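Local coordinates for protein nuclear hormone receptor HR38 (Drosophila melanogaster, PDB 1PDU) that probably acts as a transcription factor, being an orphan nuclear receptor that mediates an atypical ecdysteroid signalling pathway, at residues G126-L129 against N130-E134; R182-V185 against T186-E190; A232-E235 against N236-V239. One frame throughout, in Å; residues are numbered along the deposited sequence.

Contact 1 (G126-L129 against N130-E134); sequences GEWL and NDIME
Trp-128 and Ile-132, one helical turn apart, make the main apolar contact here. Ile-132 CD1 sits over one face of the indole, 3.8 Å from the centroid of its six-membered ring and only 17° off the ring normal, a CH-pi contact. Two torsions bring them together: the indole CG is anti to the Trp-128 backbone N (chi1 174°), while Ile-132 runs straight out from CB through CG1 to CD1. The same methyl has Leu-129 CD1 as a looser neighbour at 4.4 Å, and that leucine methyl also lies 4.5 Å from Met-133 CE, so the apolar residues form a continuous patch.

The polar side-chain bond joins Glu-127 and Asn-130, both exposed. Asn-130 ND2 donates to Glu-127 OE1 over 3.0 Å, nearly straight at 166°. The acceptor lies in the amide plane, but the donor reaches the carboxylate on its syn side, tilted out of the carboxylate plane. Asp-131 uses its OD2 differently, in a hydrogen bond with Gln-214.

In the backbone, Ile-132 N bonds to Trp-128 O at 3.0 Å and Met-133 N to Leu-129 O at 2.8 Å. Glu-127 O takes only weak bonds, from Asn-130 N and Asp-131 N.

Near the N-terminal end of helix 128-142, this i to i+4 aromatic-aliphatic pair faces the interior of the helical ligand-binding domain. Trp-128 packs on Leu-90 and Val-94 of helix 78-100 and gives its NE1 hydrogen to Leu-211 O of helix 204-225. Leu-129 touches Cys-121 of helix 118-125, and it meets Leu-108 of strand 107-109 together with Met-133.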
# COMPACT_ATOMS: atom_id res chain seq x y z
N GLY A 126 14.75 -8.06 4.02
CA GLY A 126 15.14 -8.77 5.22
C GLY A 126 13.97 -9.66 5.63
O GLY A 126 13.09 -9.95 4.81
N GLU A 127 13.96 -10.09 6.89
CA GLU A 127 12.88 -10.94 7.39
C GLU A 127 11.53 -10.27 7.31
O GLU A 127 10.49 -10.93 7.30
CB GLU A 127 13.16 -11.38 8.83
CG GLU A 127 13.88 -12.72 8.93
CD GLU A 127 13.11 -13.86 8.24
OE1 GLU A 127 12.00 -14.23 8.70
OE2 GLU A 127 13.63 -14.38 7.22
N TRP A 128 11.53 -8.94 7.24
CA TRP A 128 10.29 -8.21 7.14
C TRP A 128 9.39 -8.70 5.98
O TRP A 128 8.16 -8.68 6.08
CB TRP A 128 10.61 -6.72 6.97
CG TRP A 128 9.42 -5.88 6.72
CD1 TRP A 128 8.24 -5.91 7.39
CD2 TRP A 128 9.32 -4.82 5.77
NE1 TRP A 128 7.40 -4.94 6.91
CE2 TRP A 128 8.04 -4.26 5.92
CE3 TRP A 128 10.19 -4.30 4.80
CZ2 TRP A 128 7.60 -3.19 5.13
CZ3 TRP A 128 9.75 -3.23 4.02
CH2 TRP A 128 8.46 -2.69 4.20
N LEU A 129 10.00 -9.15 4.89
CA LEU A 129 9.23 -9.64 3.75
C LEU A 129 8.34 -10.81 4.16
O LEU A 129 7.17 -10.87 3.79
CB LEU A 129 10.20 -10.10 2.67
CG LEU A 129 9.50 -10.55 1.39
CD1 LEU A 129 8.72 -9.41 0.72
CD2 LEU A 129 10.48 -11.07 0.34
N ASN A 130 8.91 -11.75 4.92
CA ASN A 130 8.15 -12.90 5.39
C ASN A 130 6.93 -12.44 6.17
O ASN A 130 5.87 -13.05 6.08
CB ASN A 130 9.03 -13.80 6.27
CG ASN A 130 9.88 -14.74 5.44
OD1 ASN A 130 9.46 -15.22 4.39
ND2 ASN A 130 11.09 -15.01 5.92
N ASP A 131 7.08 -11.38 6.95
CA ASP A 131 5.95 -10.86 7.71
C ASP A 131 4.92 -10.27 6.74
O ASP A 131 3.71 -10.33 7.00
CB ASP A 131 6.43 -9.81 8.71
CG ASP A 131 7.24 -10.43 9.84
OD1 ASP A 131 6.66 -11.21 10.64
OD2 ASP A 131 8.45 -10.15 9.93
N ILE A 132 5.39 -9.70 5.64
CA ILE A 132 4.50 -9.14 4.64
C ILE A 132 3.71 -10.28 3.99
O ILE A 132 2.48 -10.19 3.84
CB ILE A 132 5.28 -8.37 3.56
CG1 ILE A 132 6.02 -7.19 4.20
CG2 ILE A 132 4.33 -7.89 2.45
CD1 ILE A 132 6.84 -6.37 3.25
N MET A 133 4.41 -11.35 3.64
CA MET A 133 3.75 -12.51 3.03
C MET A 133 2.74 -13.10 4.01
O MET A 133 1.67 -13.58 3.61
CB MET A 133 4.79 -13.55 2.62
CG MET A 133 5.61 -13.11 1.42
SD MET A 133 4.53 -12.49 0.11
CE MET A 133 5.64 -12.13 -1.06
N GLU A 134 3.07 -13.06 5.29
CA GLU A 134 2.18 -13.55 6.33
C GLU A 134 0.90 -12.71 6.33
O GLU A 134 -0.21 -13.23 6.48
CB GLU A 134 2.89 -13.47 7.67
CG GLU A 134 2.15 -14.03 8.86
CD GLU A 134 3.11 -14.52 9.93
OE1 GLU A 134 2.66 -14.74 11.08
OE2 GLU A 134 4.30 -14.72 9.62

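Contact 2 (R182-V185 against T186-E190); sequences RDHV and TYNAE
From Arg-182 to Thr-186 the backbone is regular helix, with Thr-186 N bonded to Arg-182 O at 3.0 Å, but the next link, Tyr-187 N to Asp-183 O, is weak, and Asn-188 N, in a residue that has left helical geometry, bonds to Val-185 O at 3.3 Å from well above the carbonyl plane, 73° out of it.

Thr-186 turns its hydroxyl back on the helix. With OG1 beside its own backbone N (chi1 -64°), the hydroxyl gives its hydrogen to Arg-182 O at 3.0 Å, so two donors of one residue grip a single carbonyl oxygen: the amide almost straight on, the hydroxyl from above the carbonyl plane. The other branch, CG2, lies over the centre of the Tyr-187 ring, 3.9 Å above its plane. Tyr-187 CD1 in turn comes within 3.1 Å of Asp-183 O.

On another side of the turn, His-184 and Asn-188 draw near with the imidazole and amide planes steeply inclined, 70° apart; His-184 NE2 and Asn-188 ND2 are 3.9 Å from each other. His-184 NE2 is hydrogen-bonded to Asp-145 OD2. Val-185, the buried residue here, packs on Tyr-197 and Phe-198 of helix 197-202.

Asn-188 OD1 bonds to Ala-191 N, making this residue the N-cap of the short helix 189-192. The contact is thus an asparagine N-cap at a helix-to-helix junction, where helix 167-187 ends close to helix 189-192 in the mainly helical ligand-binding domain of a nuclear receptor.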
# COMPACT_ATOMS: atom_id res chain seq x y z
N ARG A 182 -19.36 -0.04 3.81
CA ARG A 182 -20.43 -0.65 4.58
C ARG A 182 -21.56 -1.11 3.66
O ARG A 182 -21.96 -2.28 3.70
CB ARG A 182 -20.99 0.35 5.60
CG ARG A 182 -22.10 -0.22 6.47
CD ARG A 182 -21.57 -0.74 7.79
NE ARG A 182 -21.05 0.36 8.62
CZ ARG A 182 -20.51 0.20 9.82
NH1 ARG A 182 -20.41 -1.02 10.35
NH2 ARG A 182 -20.06 1.25 10.49
N ASP A 183 -22.07 -0.21 2.82
CA ASP A 183 -23.14 -0.56 1.88
C ASP A 183 -22.77 -1.76 1.01
O ASP A 183 -23.54 -2.72 0.88
CB ASP A 183 -23.49 0.63 0.97
CG ASP A 183 -24.01 1.83 1.75
OD1 ASP A 183 -24.57 1.63 2.85
OD2 ASP A 183 -23.87 2.97 1.26
N HIS A 184 -21.57 -1.71 0.43
CA HIS A 184 -21.11 -2.80 -0.42
C HIS A 184 -21.07 -4.14 0.30
O HIS A 184 -21.48 -5.16 -0.25
CB HIS A 184 -19.71 -2.48 -0.97
CG HIS A 184 -19.15 -3.55 -1.84
ND1 HIS A 184 -19.62 -3.79 -3.12
CD2 HIS A 184 -18.20 -4.49 -1.61
CE1 HIS A 184 -18.98 -4.83 -3.63
NE2 HIS A 184 -18.11 -5.27 -2.73
N VAL A 185 -20.57 -4.15 1.53
CA VAL A 185 -20.47 -5.40 2.29
C VAL A 185 -21.83 -5.98 2.68
O VAL A 185 -22.04 -7.19 2.60
CB VAL A 185 -19.63 -5.20 3.57
CG1 VAL A 185 -19.68 -6.44 4.44
CG2 VAL A 185 -18.20 -4.89 3.19
N THR A 186 -22.74 -5.10 3.07
CA THR A 186 -24.09 -5.50 3.47
C THR A 186 -24.83 -6.28 2.39
O THR A 186 -25.49 -7.28 2.68
CB THR A 186 -24.93 -4.27 3.84
OG1 THR A 186 -24.36 -3.62 4.99
CG2 THR A 186 -26.37 -4.67 4.15
N TYR A 187 -24.71 -5.85 1.14
CA TYR A 187 -25.40 -6.50 0.04
C TYR A 187 -24.59 -7.53 -0.74
O TYR A 187 -25.10 -8.15 -1.67
CB TYR A 187 -25.97 -5.44 -0.89
CG TYR A 187 -26.87 -4.46 -0.16
CD1 TYR A 187 -26.47 -3.15 0.08
CD2 TYR A 187 -28.11 -4.86 0.34
CE1 TYR A 187 -27.27 -2.26 0.80
CE2 TYR A 187 -28.93 -3.99 1.06
CZ TYR A 187 -28.50 -2.69 1.29
OH TYR A 187 -29.29 -1.81 2.02
N ASN A 188 -23.33 -7.72 -0.36
CA ASN A 188 -22.46 -8.70 -1.03
C ASN A 188 -22.67 -10.07 -0.39
O ASN A 188 -22.19 -10.34 0.71
CB ASN A 188 -20.99 -8.30 -0.89
CG ASN A 188 -20.05 -9.37 -1.41
OD1 ASN A 188 -20.10 -10.52 -0.97
ND2 ASN A 188 -19.17 -8.99 -2.33
N ALA A 189 -23.38 -10.94 -1.10
CA ALA A 189 -23.70 -12.29 -0.62
C ALA A 189 -22.54 -13.07 0.01
O ALA A 189 -22.62 -13.46 1.17
CB ALA A 189 -24.32 -13.11 -1.77
N GLU A 190 -21.49 -13.30 -0.76
CA GLU A 190 -20.33 -14.05 -0.27
C GLU A 190 -19.80 -13.53 1.07
O GLU A 190 -19.30 -14.30 1.89
CB GLU A 190 -19.21 -14.03 -1.31

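Contact 3 (A232-E235 against N236-V239); sequences ALIE and NMFV
This short C-terminal helix probably corresponds to the activation helix (helix 12, or AF-2) of nuclear-receptor ligand-binding domains, and the contact runs along it into the following turn. Asn-236 N bonds to Ala-232 O at 2.7 Å, an i to i+4 bond that runs nearly along the carbonyl axis. Beyond it the regular bonds stop: Phe-238 N reaches back three residues to Glu-235 O at 3.1 Å, from well above the carbonyl plane, and Met-237 N makes a weak bond to Ile-234 O.

Of the side chains, Ile-234 and Met-237 meet through CD1 and SD, 3.9 Å apart. Met-237 is stretched out beyond CG (chi2 178°), which brings its sulfur to the isoleucine methyl, the two side chains crossing at an angle. The Phe-238 ring turns its edge to the helix: CD2 lies 3.3 Å from Ile-234 O, close to the ring plane. Asn-236 ND2 is 4.1 Å from Leu-233 CD1.

Buried Ile-234 and Met-237 both touch Leu-56 of helix 45-67 and Ile-219 of helix 204-225. Met-237 reaches Ser-89 and Leu-90 of helix 78-100 as well, where Asn-236 meets Gln-86, so the segment spans three helices.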
# COMPACT_ATOMS: atom_id res chain seq x y z
N ALA A 232 14.19 11.54 -1.14
CA ALA A 232 13.33 12.35 -0.28
C ALA A 232 12.06 11.58 0.10
O ALA A 232 11.62 11.59 1.25
CB ALA A 232 12.96 13.64 -1.00
N LEU A 233 11.49 10.90 -0.89
CA LEU A 233 10.29 10.11 -0.69
C LEU A 233 10.48 9.14 0.47
O LEU A 233 9.57 8.94 1.29
CB LEU A 233 9.95 9.36 -1.98
CG LEU A 233 8.52 8.85 -2.17
CD1 LEU A 233 7.54 10.00 -1.97
CD2 LEU A 233 8.37 8.29 -3.58
N ILE A 234 11.66 8.53 0.54
CA ILE A 234 11.95 7.59 1.62
C ILE A 234 12.12 8.33 2.94
O ILE A 234 11.76 7.82 3.99
CB ILE A 234 13.22 6.77 1.31
CG1 ILE A 234 12.97 5.84 0.12
CG2 ILE A 234 13.62 5.94 2.51
CD1 ILE A 234 11.89 4.81 0.38
N GLU A 235 12.68 9.53 2.89
CA GLU A 235 12.88 10.34 4.09
C GLU A 235 11.53 10.84 4.62
O GLU A 235 11.37 11.05 5.83
CB GLU A 235 13.76 11.55 3.80
CG GLU A 235 15.23 11.22 3.56
CD GLU A 235 15.99 11.02 4.85
OE1 GLU A 235 15.36 11.09 5.93
OE2 GLU A 235 17.22 10.79 4.77
N ASN A 236 10.58 11.04 3.71
CA ASN A 236 9.26 11.51 4.10
C ASN A 236 8.56 10.48 4.99
O ASN A 236 7.78 10.83 5.88
CB ASN A 236 8.38 11.79 2.88
CG ASN A 236 8.91 12.91 2.00
OD1 ASN A 236 9.71 13.74 2.45
ND2 ASN A 236 8.45 12.96 0.75
N MET A 237 8.85 9.20 4.75
CA MET A 237 8.25 8.11 5.52
C MET A 237 8.64 8.22 6.98
O MET A 237 7.93 7.72 7.85
CB MET A 237 8.71 6.75 5.00
CG MET A 237 8.46 6.53 3.54
SD MET A 237 9.07 4.94 3.03
CE MET A 237 8.09 4.67 1.65
N PHE A 238 9.76 8.88 7.25
CA PHE A 238 10.24 9.02 8.61
C PHE A 238 9.75 10.26 9.32
O PHE A 238 9.94 10.40 10.53
CB PHE A 238 11.76 8.97 8.63
CG PHE A 238 12.33 7.60 8.37
CD1 PHE A 238 12.44 6.69 9.40
CD2 PHE A 238 12.71 7.23 7.09
CE1 PHE A 238 12.94 5.41 9.17
CE2 PHE A 238 13.22 5.95 6.85
CZ PHE A 238 13.33 5.04 7.90
N VAL A 239 9.14 11.18 8.58
CA VAL A 239 8.62 12.41 9.19
C VAL A 239 7.53 12.05 10.19
O VAL A 239 7.30 12.78 11.15
CB VAL A 239 8.05 13.37 8.12
CG1 VAL A 239 7.36 14.54 8.79
CG2 VAL A 239 9.17 13.88 7.22

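How the contacts relate
The three contacts follow one another along the chain without interleaving: contact 1 at the start of helix 128-142, contact 2 where helix 167-187 gives way to helix 189-192, contact 3 on the last helix, 232-236, and beyond. None touches another. Contacts 1 and 3 are nearest, with centres 21 Å apart and closest atoms about 8 Å apart; Leu-90 meets Trp-128 from one and Met-237 from the other. Contact 2 lies remote, its centre 31 Å from that of contact 1 and 37 Å from that of contact 3, across the centre of the chain. Helices 78-100 and 204-225 thus connect the surroundings of contacts 1 and 3, while contact 2 is a separate surface feature.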